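PDB 6DHT: xyloglucan-specific endo-beta-1,4-glucanase BoGH9A from Bacteroides ovatus, which hydrolyses internal 1,4-beta-D-glucosidic linkages in the backbone of xyloglucan, releasing xyloglucan oligosaccharides. Local coordinates for residues 114-122 and 163-174; 128-136 and 500-511. All blocks are in the same frame, centred on the assembly; numbering follows the deposited sequence.

Contact 1. Residues 114-122 and 163-174; sequences SFYYQRTAM and SKGWYDAGDYNK
Thr120 meets residues 164-167 with both branches of its side chain. With chi1 at 70°, OG1 lies between the backbone N and the carbonyl carbon, equally near the carbonyl oxygens of Lys164 and Gly165, 2.9 Å from each. CG2 lies 3.5 Å from the centre of the Tyr167 ring in a CH-pi contact, and Tyr172 packs on the other face of that ring. A water donates to Thr120 OG1, and Thr120 N donates to Gly165 O (3.0 Å).
This pairing leads into the DAGD sequence of glycoside hydrolase family 9, residues 168-171, in which Asp171 is the predicted nucleophile. Gln118 grips its approach: Tyr167 N donates to Gln118 O (2.8 Å), and the side chain, bent at chi2, brings NE2 to Tyr167 O (3.0 Å), above the carbonyl plane, and weakly to Ala169 O. The other end of the amide, OE1, is taken up by His498.
Trp166 packs against the last turn of helix 105-117, and Phe115 turns an edge onto its six-membered ring in a T-shaped pair, the planes 60° apart and CD2 3.7 Å from Trp166 CE2. Arg119 CG reaches the indole rim, and the indole's polar partner is Glu217.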
loop_
_atom_site.group_PDB
_atom_site.type_symbol
_atom_site.label_atom_id
_atom_site.label_comp_id
_atom_site.label_asym_id
_atom_site.label_seq_id
_atom_site.Cartn_x
_atom_site.Cartn_y
_atom_site.Cartn_z
ATOM N N SER A 114 -9.223 -4.304 -4.766
ATOM C CA SER A 114 -9.467 -2.876 -4.953
ATOM C C SER A 114 -8.832 -2.367 -6.243
ATOM O O SER A 114 -9.383 -1.464 -6.900
ATOM C CB SER A 114 -8.922 -2.080 -3.765
ATOM O OG SER A 114 -7.500 -1.982 -3.774
ATOM N N PHE A 115 -7.680 -2.925 -6.613
ATOM C CA PHE A 115 -6.980 -2.517 -7.815
ATOM C C PHE A 115 -7.802 -2.832 -9.072
ATOM O O PHE A 115 -7.819 -2.044 -10.033
ATOM C CB PHE A 115 -5.605 -3.177 -7.887
ATOM C CG PHE A 115 -4.636 -2.630 -6.876
ATOM C CD1 PHE A 115 -4.597 -3.123 -5.580
ATOM C CD2 PHE A 115 -3.769 -1.591 -7.227
ATOM C CE1 PHE A 115 -3.723 -2.566 -4.639
ATOM C CE2 PHE A 115 -2.898 -1.058 -6.296
ATOM C CZ PHE A 115 -2.892 -1.539 -5.002
ATOM N N TYR A 116 -8.486 -3.976 -9.058
ATOM C CA TYR A 116 -9.389 -4.334 -10.143
ATOM C C TYR A 116 -10.465 -3.253 -10.342
ATOM O O TYR A 116 -10.716 -2.812 -11.458
ATOM C CB TYR A 116 -9.996 -5.727 -9.920
ATOM C CG TYR A 116 -11.212 -5.968 -10.791
ATOM C CD1 TYR A 116 -11.085 -6.344 -12.123
ATOM C CD2 TYR A 116 -12.488 -5.809 -10.275
ATOM C CE1 TYR A 116 -12.205 -6.538 -12.915
ATOM C CE2 TYR A 116 -13.607 -6.012 -11.060
ATOM C CZ TYR A 116 -13.455 -6.385 -12.377
ATOM O OH TYR A 116 -14.561 -6.586 -13.183
ATOM N N TYR A 117 -11.061 -2.780 -9.242
ATOM C CA TYR A 117 -12.054 -1.728 -9.338
ATOM C C TYR A 117 -11.464 -0.417 -9.897
ATOM O O TYR A 117 -12.177 0.378 -10.520
ATOM C CB TYR A 117 -12.705 -1.484 -7.984
ATOM C CG TYR A 117 -13.613 -2.604 -7.549
ATOM C CD1 TYR A 117 -14.860 -2.785 -8.150
ATOM C CD2 TYR A 117 -13.256 -3.459 -6.515
ATOM C CE1 TYR A 117 -15.709 -3.780 -7.737
ATOM C CE2 TYR A 117 -14.091 -4.469 -6.118
ATOM C CZ TYR A 117 -15.326 -4.618 -6.735
ATOM O OH TYR A 117 -16.157 -5.633 -6.296
ATOM N N GLN A 118 -10.176 -0.178 -9.685
ATOM C CA GLN A 118 -9.522 1.018 -10.204
ATOM C C GLN A 118 -9.136 0.946 -11.696
ATOM O O GLN A 118 -8.563 1.901 -12.255
ATOM C CB GLN A 118 -8.259 1.337 -9.404
ATOM C CG GLN A 118 -8.461 1.694 -7.934
ATOM C CD GLN A 118 -9.121 3.039 -7.726
ATOM O OE1 GLN A 118 -10.321 3.115 -7.458
ATOM N NE2 GLN A 118 -8.332 4.103 -7.792
ATOM N N ARG A 119 -9.389 -0.187 -12.346
ATOM C CA ARG A 119 -8.901 -0.365 -13.711
ATOM C C ARG A 119 -9.629 0.532 -14.684
ATOM O O ARG A 119 -10.843 0.689 -14.609
ATOM C CB ARG A 119 -9.129 -1.794 -14.188
ATOM C CG ARG A 119 -8.181 -2.833 -13.581
ATOM C CD ARG A 119 -8.366 -4.145 -14.283
ATOM N NE ARG A 119 -7.696 -5.248 -13.590
ATOM C CZ ARG A 119 -7.747 -6.508 -14.006
ATOM N NH1 ARG A 119 -8.410 -6.795 -15.121
ATOM N NH2 ARG A 119 -7.129 -7.470 -13.321
ATOM N N THR A 120 -8.849 1.073 -15.616
ATOM C CA THR A 120 -9.355 1.882 -16.731
ATOM C C THR A 120 -9.431 1.034 -17.991
ATOM O O THR A 120 -8.866 -0.052 -18.064
ATOM C CB THR A 120 -8.414 3.052 -17.027
ATOM O OG1 THR A 120 -7.180 2.592 -17.599
ATOM C CG2 THR A 120 -8.166 3.862 -15.755
ATOM N N ALA A 121 -10.123 1.560 -18.999
ATOM C CA ALA A 121 -10.131 0.984 -20.342
ATOM C C ALA A 121 -10.721 -0.406 -20.406
ATOM O O ALA A 121 -10.382 -1.182 -21.297
ATOM C CB ALA A 121 -8.719 0.981 -20.941
ATOM N N MET A 122 -11.599 -0.746 -19.472
ATOM C CA MET A 122 -12.316 -2.006 -19.594
ATOM C C MET A 122 -13.594 -2.037 -18.785
ATOM O O MET A 122 -13.726 -1.347 -17.769
ATOM C CB MET A 122 -11.428 -3.183 -19.215
ATOM C CG MET A 122 -11.262 -3.419 -17.737
ATOM S SD MET A 122 -10.240 -4.874 -17.578
ATOM C CE MET A 122 -11.464 -6.161 -17.431
ATOM N N SER A 163 -3.189 3.193 -22.968
ATOM C CA SER A 163 -4.387 2.617 -22.380
ATOM C C SER A 163 -4.056 1.620 -21.276
ATOM O O SER A 163 -2.911 1.182 -21.149
ATOM C CB SER A 163 -5.209 1.920 -23.465
ATOM O OG SER A 163 -4.568 0.741 -23.911
ATOM N N LYS A 164 -5.091 1.270 -20.508
ATOM C CA LYS A 164 -5.010 0.367 -19.351
ATOM C C LYS A 164 -4.388 1.112 -18.183
ATOM O O LYS A 164 -4.320 2.333 -18.163
ATOM C CB LYS A 164 -4.284 -0.948 -19.685
ATOM C CG LYS A 164 -4.961 -1.727 -20.808
ATOM C CD LYS A 164 -4.141 -2.917 -21.245
ATOM C CE LYS A 164 -4.141 -3.996 -20.203
ATOM N NZ LYS A 164 -3.469 -5.198 -20.746
ATOM N N GLY A 165 -3.941 0.368 -17.181
ATOM C CA GLY A 165 -3.513 1.002 -15.945
ATOM C C GLY A 165 -4.652 1.361 -15.012
ATOM O O GLY A 165 -5.828 1.342 -15.387
ATOM N N TRP A 166 -4.285 1.688 -13.779
ATOM C CA TRP A 166 -5.261 2.028 -12.755
ATOM C C TRP A 166 -5.472 3.539 -12.603
ATOM O O TRP A 166 -4.528 4.303 -12.721
ATOM C CB TRP A 166 -4.820 1.530 -11.372
ATOM C CG TRP A 166 -4.442 0.080 -11.286
ATOM C CD1 TRP A 166 -5.222 -0.993 -11.591
ATOM C CD2 TRP A 166 -3.193 -0.441 -10.818
ATOM N NE1 TRP A 166 -4.525 -2.161 -11.352
ATOM C CE2 TRP A 166 -3.277 -1.846 -10.876
ATOM C CE3 TRP A 166 -2.019 0.146 -10.352
ATOM C CZ2 TRP A 166 -2.235 -2.663 -10.470
ATOM C CZ3 TRP A 166 -0.985 -0.673 -9.944
ATOM C CH2 TRP A 166 -1.103 -2.056 -10.000
ATOM N N TYR A 167 -6.677 3.947 -12.240
ATOM C CA TYR A 167 -6.857 5.250 -11.638
ATOM C C TYR A 167 -5.997 5.304 -10.372
ATOM O O TYR A 167 -5.960 4.351 -9.590
ATOM C CB TYR A 167 -8.300 5.484 -11.252
ATOM C CG TYR A 167 -9.296 5.487 -12.380
ATOM C CD1 TYR A 167 -9.118 6.286 -13.495
ATOM C CD2 TYR A 167 -10.442 4.692 -12.311
ATOM C CE1 TYR A 167 -10.051 6.289 -14.510
ATOM C CE2 TYR A 167 -11.366 4.682 -13.333
ATOM C CZ TYR A 167 -11.162 5.494 -14.421
ATOM O OH TYR A 167 -12.074 5.490 -15.454
ATOM N N ASP A 168 -5.318 6.418 -10.137
ATOM C CA ASP A 168 -4.406 6.519 -9.009
ATOM C C ASP A 168 -5.084 6.425 -7.649
ATOM O O ASP A 168 -4.520 5.856 -6.701
ATOM C CB ASP A 168 -3.663 7.843 -9.057
ATOM C CG ASP A 168 -2.429 7.856 -8.192
ATOM O OD1 ASP A 168 -1.580 6.945 -8.337
ATOM O OD2 ASP A 168 -2.278 8.794 -7.397
ATOM N N ALA A 169 -6.254 7.048 -7.491
ATOM C CA ALA A 169 -6.716 7.356 -6.160
ATOM C C ALA A 169 -8.155 7.830 -6.214
ATOM O O ALA A 169 -8.975 7.241 -6.917
ATOM C CB ALA A 169 -5.799 8.433 -5.568
ATOM N N GLY A 170 -8.469 8.893 -5.473
ATOM C CA GLY A 170 -9.784 9.485 -5.569
ATOM C C GLY A 170 -10.007 10.231 -6.868
ATOM O O GLY A 170 -11.163 10.607 -7.154
ATOM N N ASP A 171 -8.939 10.467 -7.627
ATOM C CA ASP A 171 -8.963 11.086 -8.968
ATOM C C ASP A 171 -8.750 10.037 -10.064
ATOM O O ASP A 171 -8.460 8.854 -9.775
ATOM C CB ASP A 171 -7.907 12.191 -9.090
ATOM C CG ASP A 171 -6.496 11.676 -9.035
ATOM O OD1 ASP A 171 -6.162 11.047 -7.991
ATOM O OD2 ASP A 171 -5.746 11.952 -10.000
ATOM N N TYR A 172 -8.829 10.463 -11.324
ATOM C CA TYR A 172 -8.861 9.552 -12.464
ATOM C C TYR A 172 -7.601 9.598 -13.338
ATOM O O TYR A 172 -7.591 9.072 -14.435
ATOM C CB TYR A 172 -10.089 9.879 -13.326
ATOM C CG TYR A 172 -11.449 9.595 -12.727
ATOM C CD1 TYR A 172 -11.739 8.388 -12.079
ATOM C CD2 TYR A 172 -12.482 10.532 -12.835
ATOM C CE1 TYR A 172 -13.000 8.130 -11.580
ATOM C CE2 TYR A 172 -13.726 10.285 -12.340
ATOM C CZ TYR A 172 -14.013 9.092 -11.687
ATOM O OH TYR A 172 -15.251 8.787 -11.172
ATOM N N ASN A 173 -6.532 10.196 -12.827
ATOM C CA ASN A 173 -5.277 10.282 -13.546
ATOM C C ASN A 173 -4.343 9.112 -13.238
ATOM O O ASN A 173 -4.611 8.373 -12.289
ATOM C CB ASN A 173 -4.657 11.640 -13.230
ATOM C CG ASN A 173 -5.625 12.769 -13.542
ATOM O OD1 ASN A 173 -5.931 12.990 -14.716
ATOM N ND2 ASN A 173 -6.177 13.396 -12.515
ATOM N N LYS A 174 -3.314 8.913 -14.042
ATOM C CA LYS A 174 -2.446 7.731 -13.934
ATOM C C LYS A 174 -1.021 8.224 -13.838
ATOM O O LYS A 174 -0.570 8.963 -14.711
ATOM C CB LYS A 174 -2.626 6.825 -15.145
ATOM C CG LYS A 174 -4.084 6.462 -15.392
ATOM C CD LYS A 174 -4.302 5.436 -16.465
ATOM C CE LYS A 174 -3.710 5.869 -17.792
ATOM N NZ LYS A 174 -4.202 5.034 -18.909
HETATM O O HOH W 1 -6.754 3.605 -19.998
#

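Contact 2. Residues 128-136 and 500-511; sequences YAGQWHRMA and LSASDDIEDPIP. With MG (magnesium ion), chain X.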
loop_
_atom_site.group_PDB
_atom_site.type_symbol
_atom_site.label_atom_id
_atom_site.label_comp_id
_atom_site.label_asym_id
_atom_site.label_seq_id
_atom_site.Cartn_x
_atom_site.Cartn_y
_atom_site.Cartn_z
ATOM N N TYR A 128 -17.434 -10.301 -11.737
ATOM C CA TYR A 128 -16.250 -10.104 -10.906
ATOM C C TYR A 128 -16.473 -8.989 -9.880
ATOM O O TYR A 128 -15.904 -9.037 -8.778
ATOM C CB TYR A 128 -15.075 -9.726 -11.782
ATOM C CG TYR A 128 -14.940 -10.638 -12.982
ATOM C CD1 TYR A 128 -14.525 -11.950 -12.819
ATOM C CD2 TYR A 128 -15.255 -10.193 -14.266
ATOM C CE1 TYR A 128 -14.414 -12.794 -13.901
ATOM C CE2 TYR A 128 -15.131 -11.040 -15.361
ATOM C CZ TYR A 128 -14.717 -12.329 -15.158
ATOM O OH TYR A 128 -14.588 -13.191 -16.224
ATOM N N ALA A 129 -17.334 -8.025 -10.228
ATOM C CA ALA A 129 -17.440 -6.761 -9.495
ATOM C C ALA A 129 -18.524 -6.752 -8.445
ATOM O O ALA A 129 -18.506 -5.913 -7.550
ATOM C CB ALA A 129 -17.670 -5.618 -10.469
ATOM N N GLY A 130 -19.485 -7.661 -8.546
ATOM C CA GLY A 130 -20.639 -7.591 -7.657
ATOM C C GLY A 130 -21.484 -6.366 -7.980
ATOM O O GLY A 130 -21.604 -5.968 -9.144
ATOM N N GLN A 131 -22.060 -5.738 -6.961
ATOM C CA GLN A 131 -22.963 -4.622 -7.226
ATOM C C GLN A 131 -22.250 -3.386 -7.782
ATOM O O GLN A 131 -22.897 -2.504 -8.342
ATOM C CB GLN A 131 -23.765 -4.242 -5.980
ATOM C CG GLN A 131 -22.949 -3.700 -4.840
ATOM C CD GLN A 131 -23.820 -3.324 -3.646
ATOM O OE1 GLN A 131 -24.941 -2.855 -3.806
ATOM N NE2 GLN A 131 -23.313 -3.553 -2.449
ATOM N N TRP A 132 -20.923 -3.325 -7.647
ATOM C CA TRP A 132 -20.168 -2.162 -8.136
ATOM C C TRP A 132 -19.652 -2.381 -9.548
ATOM O O TRP A 132 -18.462 -2.215 -9.821
ATOM C CB TRP A 132 -18.997 -1.832 -7.197
ATOM C CG TRP A 132 -19.428 -1.646 -5.755
ATOM C CD1 TRP A 132 -19.878 -0.500 -5.173
ATOM C CD2 TRP A 132 -19.464 -2.650 -4.745
ATOM N NE1 TRP A 132 -20.188 -0.730 -3.863
ATOM C CE2 TRP A 132 -19.938 -2.047 -3.573
ATOM C CE3 TRP A 132 -19.139 -4.009 -4.719
ATOM C CZ2 TRP A 132 -20.098 -2.755 -2.395
ATOM C CZ3 TRP A 132 -19.292 -4.703 -3.558
ATOM C CH2 TRP A 132 -19.756 -4.084 -2.406
ATOM N N HIS A 133 -20.557 -2.767 -10.443
ATOM C CA HIS A 133 -20.217 -2.947 -11.846
ATOM C C HIS A 133 -20.402 -1.646 -12.590
ATOM O O HIS A 133 -21.231 -0.819 -12.194
ATOM C CB HIS A 133 -21.062 -4.065 -12.480
ATOM C CG HIS A 133 -22.538 -3.884 -12.314
ATOM N ND1 HIS A 133 -23.302 -3.155 -13.202
ATOM C CD2 HIS A 133 -23.393 -4.338 -11.366
ATOM C CE1 HIS A 133 -24.563 -3.166 -12.807
ATOM N NE2 HIS A 133 -24.646 -3.878 -11.698
ATOM N N ARG A 134 -19.618 -1.459 -13.645
ATOM C CA ARG A 134 -19.745 -0.281 -14.493
ATOM C C ARG A 134 -19.202 -0.519 -15.882
ATOM O O ARG A 134 -18.517 -1.501 -16.149
ATOM C CB ARG A 134 -19.051 0.924 -13.857
ATOM C CG ARG A 134 -17.539 0.825 -13.765
ATOM C CD ARG A 134 -16.914 2.012 -13.012
ATOM N NE ARG A 134 -15.486 2.064 -13.300
ATOM C CZ ARG A 134 -14.526 1.496 -12.571
ATOM N NH1 ARG A 134 -14.812 0.880 -11.444
ATOM N NH2 ARG A 134 -13.261 1.598 -12.966
ATOM N N MET A 135 -19.522 0.407 -16.773
ATOM C CA MET A 135 -19.049 0.345 -18.142
ATOM C C MET A 135 -17.588 0.747 -18.174
ATOM O O MET A 135 -17.078 1.324 -17.216
ATOM C CB MET A 135 -19.854 1.312 -19.014
ATOM C CG MET A 135 -21.357 1.081 -18.954
ATOM S SD MET A 135 -21.857 -0.450 -19.764
ATOM C CE MET A 135 -21.994 0.152 -21.448
ATOM N N ALA A 136 -16.922 0.453 -19.282
ATOM C CA ALA A 136 -15.564 0.923 -19.482
ATOM C C ALA A 136 -15.511 2.464 -19.441
ATOM O O ALA A 136 -16.439 3.163 -19.879
ATOM C CB ALA A 136 -15.029 0.397 -20.792
ATOM N N LEU A 500 -14.958 7.281 -7.809
ATOM C CA LEU A 500 -15.742 6.120 -8.237
ATOM C C LEU A 500 -16.900 5.793 -7.297
ATOM O O LEU A 500 -18.034 5.609 -7.739
ATOM C CB LEU A 500 -14.861 4.880 -8.376
ATOM C CG LEU A 500 -13.925 4.808 -9.579
ATOM C CD1 LEU A 500 -13.075 3.522 -9.497
ATOM C CD2 LEU A 500 -14.631 4.840 -10.906
ATOM N N SER A 501 -16.638 5.688 -6.003
ATOM C CA SER A 501 -17.698 5.369 -5.046
ATOM C C SER A 501 -18.731 6.499 -4.944
ATOM O O SER A 501 -19.911 6.257 -4.642
ATOM C CB SER A 501 -17.143 5.083 -3.652
ATOM O OG SER A 501 -16.357 3.890 -3.655
ATOM N N ALA A 502 -18.280 7.734 -5.146
ATOM C CA ALA A 502 -19.145 8.890 -4.900
ATOM C C ALA A 502 -20.072 9.128 -6.074
ATOM O O ALA A 502 -21.150 9.714 -5.894
ATOM C CB ALA A 502 -18.307 10.142 -4.602
ATOM N N SER A 503 -19.684 8.710 -7.270
ATOM C CA SER A 503 -20.468 9.008 -8.468
ATOM C C SER A 503 -21.274 7.842 -8.984
ATOM O O SER A 503 -22.026 7.990 -9.949
ATOM C CB SER A 503 -19.579 9.531 -9.583
ATOM O OG SER A 503 -18.673 8.530 -10.014
ATOM N N ASP A 504 -21.122 6.671 -8.384
ATOM C CA ASP A 504 -21.957 5.560 -8.787
ATOM C C ASP A 504 -23.271 5.793 -8.084
ATOM O O ASP A 504 -23.430 6.787 -7.385
ATOM C CB ASP A 504 -21.322 4.189 -8.495
ATOM C CG ASP A 504 -21.081 3.918 -7.015
ATOM O OD1 ASP A 504 -21.696 4.544 -6.128
ATOM O OD2 ASP A 504 -20.266 3.011 -6.730
ATOM N N ASP A 505 -24.214 4.901 -8.271
ATOM C CA ASP A 505 -25.503 5.107 -7.650
ATOM C C ASP A 505 -25.700 4.000 -6.637
ATOM O O ASP A 505 -26.789 3.486 -6.465
ATOM C CB ASP A 505 -26.584 5.159 -8.728
ATOM C CG ASP A 505 -26.345 6.296 -9.730
ATOM O OD1 ASP A 505 -26.231 7.469 -9.296
ATOM O OD2 ASP A 505 -26.241 6.015 -10.945
ATOM N N ILE A 506 -24.606 3.665 -5.950
ATOM C CA ILE A 506 -24.581 2.600 -4.958
ATOM C C ILE A 506 -24.197 3.192 -3.610
ATOM O O ILE A 506 -23.198 3.908 -3.503
ATOM C CB ILE A 506 -23.590 1.501 -5.372
ATOM C CG1 ILE A 506 -24.021 0.919 -6.720
ATOM C CG2 ILE A 506 -23.519 0.412 -4.314
ATOM C CD1 ILE A 506 -22.934 0.267 -7.469
ATOM N N GLU A 507 -25.019 2.956 -2.600
ATOM C CA GLU A 507 -24.810 3.547 -1.285
ATOM C C GLU A 507 -23.483 3.061 -0.680
ATOM O O GLU A 507 -22.646 3.860 -0.274
ATOM C CB GLU A 507 -25.982 3.218 -0.352
ATOM C CG GLU A 507 -25.793 3.712 1.080
ATOM C CD GLU A 507 -27.004 3.473 1.967
ATOM O OE1 GLU A 507 -28.101 3.206 1.436
ATOM O OE2 GLU A 507 -26.851 3.551 3.204
ATOM N N ASP A 508 -23.286 1.755 -0.616
ATOM C CA ASP A 508 -22.067 1.253 -0.007
ATOM C C ASP A 508 -20.872 1.588 -0.895
ATOM O O ASP A 508 -20.935 1.481 -2.122
ATOM C CB ASP A 508 -22.153 -0.251 0.196
ATOM C CG ASP A 508 -23.062 -0.631 1.331
ATOM O OD1 ASP A 508 -23.334 0.228 2.203
ATOM O OD2 ASP A 508 -23.494 -1.794 1.339
ATOM N N PRO A 509 -19.758 2.007 -0.269
ATOM C CA PRO A 509 -18.562 2.277 -1.068
ATOM C C PRO A 509 -17.951 1.007 -1.673
ATOM O O PRO A 509 -18.201 -0.105 -1.198
ATOM C CB PRO A 509 -17.594 2.859 -0.040
ATOM C CG PRO A 509 -17.994 2.241 1.240
ATOM C CD PRO A 509 -19.504 2.184 1.173
ATOM N N ILE A 510 -17.134 1.181 -2.708
ATOM C CA ILE A 510 -16.387 0.057 -3.265
ATOM C C ILE A 510 -15.511 -0.465 -2.119
ATOM O O ILE A 510 -14.845 0.311 -1.419
ATOM C CB ILE A 510 -15.566 0.476 -4.487
ATOM C CG1 ILE A 510 -16.518 1.007 -5.577
ATOM C CG2 ILE A 510 -14.744 -0.726 -5.015
ATOM C CD1 ILE A 510 -15.840 1.581 -6.805
ATOM N N PRO A 511 -15.500 -1.790 -1.905
ATOM C CA PRO A 511 -14.799 -2.333 -0.736
ATOM C C PRO A 511 -13.286 -2.502 -0.947
ATOM O O PRO A 511 -12.795 -2.551 -2.065
ATOM C CB PRO A 511 -15.440 -3.725 -0.557
ATOM C CG PRO A 511 -15.816 -4.120 -1.942
ATOM C CD PRO A 511 -16.283 -2.820 -2.609
HETATM MG MG MG X . -21.525 5.057 -4.118
HETATM O O HOH W 2 -20.257 3.327 -4.037
HETATM O O HOH W 3 -22.821 6.610 -4.531
HETATM O O HOH W 4 -21.146 5.444 -2.202
#
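Trp132 and Ile510 mark the closest approach of the backbones, their CA atoms 6.6 Å apart, where a type II' turn from Ala129 to Trp132 faces the loop that follows helix 499-503. The indole of Trp132 is the largest single contributor. With CG anti to the carbonyl carbon (chi1 -54°), it swings beside its own backbone N and meets Pro511, whose CD sits almost squarely over the six-membered ring, 3.5 Å from the centroid. Ile510 CA lies over the five-membered ring on the same face; CG of Gln131 backs the opposite face. Within the ring plane, NE1 donates to Asp508 O over 2.9 Å in a nearly straight bond (169°), although it comes from above the carbonyl plane. Ile506 turns its side chain to the turn as well: CG2 lies 3.6 Å from Trp132 NE1, and CD1 comes close to Gln131 O.
Asp508 O also accepts from a magnesium-bound water, which donates to Asp504 OD2 as well, so the tryptophan adjoins the metal's second shell. Magnesium is six-coordinate, held by Ser501 O, Asp504 OD1 and Ile506 O, each at 2.1 Å, and by three waters. Asp504 OD1 additionally accepts from Ile506 N, an Asx turn. With an alanine at Trp132 the indole is gone, and Asp508 O would probably be left without its NE1 donor while a gap opens beside Pro511 and Ile510.
The extended chain of Arg134 carries its guanidinium to Leu500, which lays CD2 over it, 3.7 Å above the plane; NH1 donates to Tyr117 O. Helix 105-117 thus borders the contact: Tyr117 touches both Trp132 and Ile510, and its hydroxyl bonds to Ala129 O at the end of helix 126-129, while helix 499-503 leads into the metal loop.

Overall arrangement
Contact 1 is buried in the catalytic domain, while contact 2, centred farther from the middle of the chain, is only partly buried. Their segments alternate along the chain and meet round Tyr117 of helix 105-117, which belongs to contact 1 and borders contact 2; Leu500 of contact 2 also touches Gln118 of contact 1. Each includes a tryptophan: in contact 1 it is one of three comparable contributors, in contact 2 the largest. The inner contact sets it against another aromatic ring amid backbone and amide hydrogen bonds near the predicted nucleophile, whereas the outer one sets it against proline and isoleucine, and its loop also binds a hydrated magnesium ion, consistent with a fixed loop conformation.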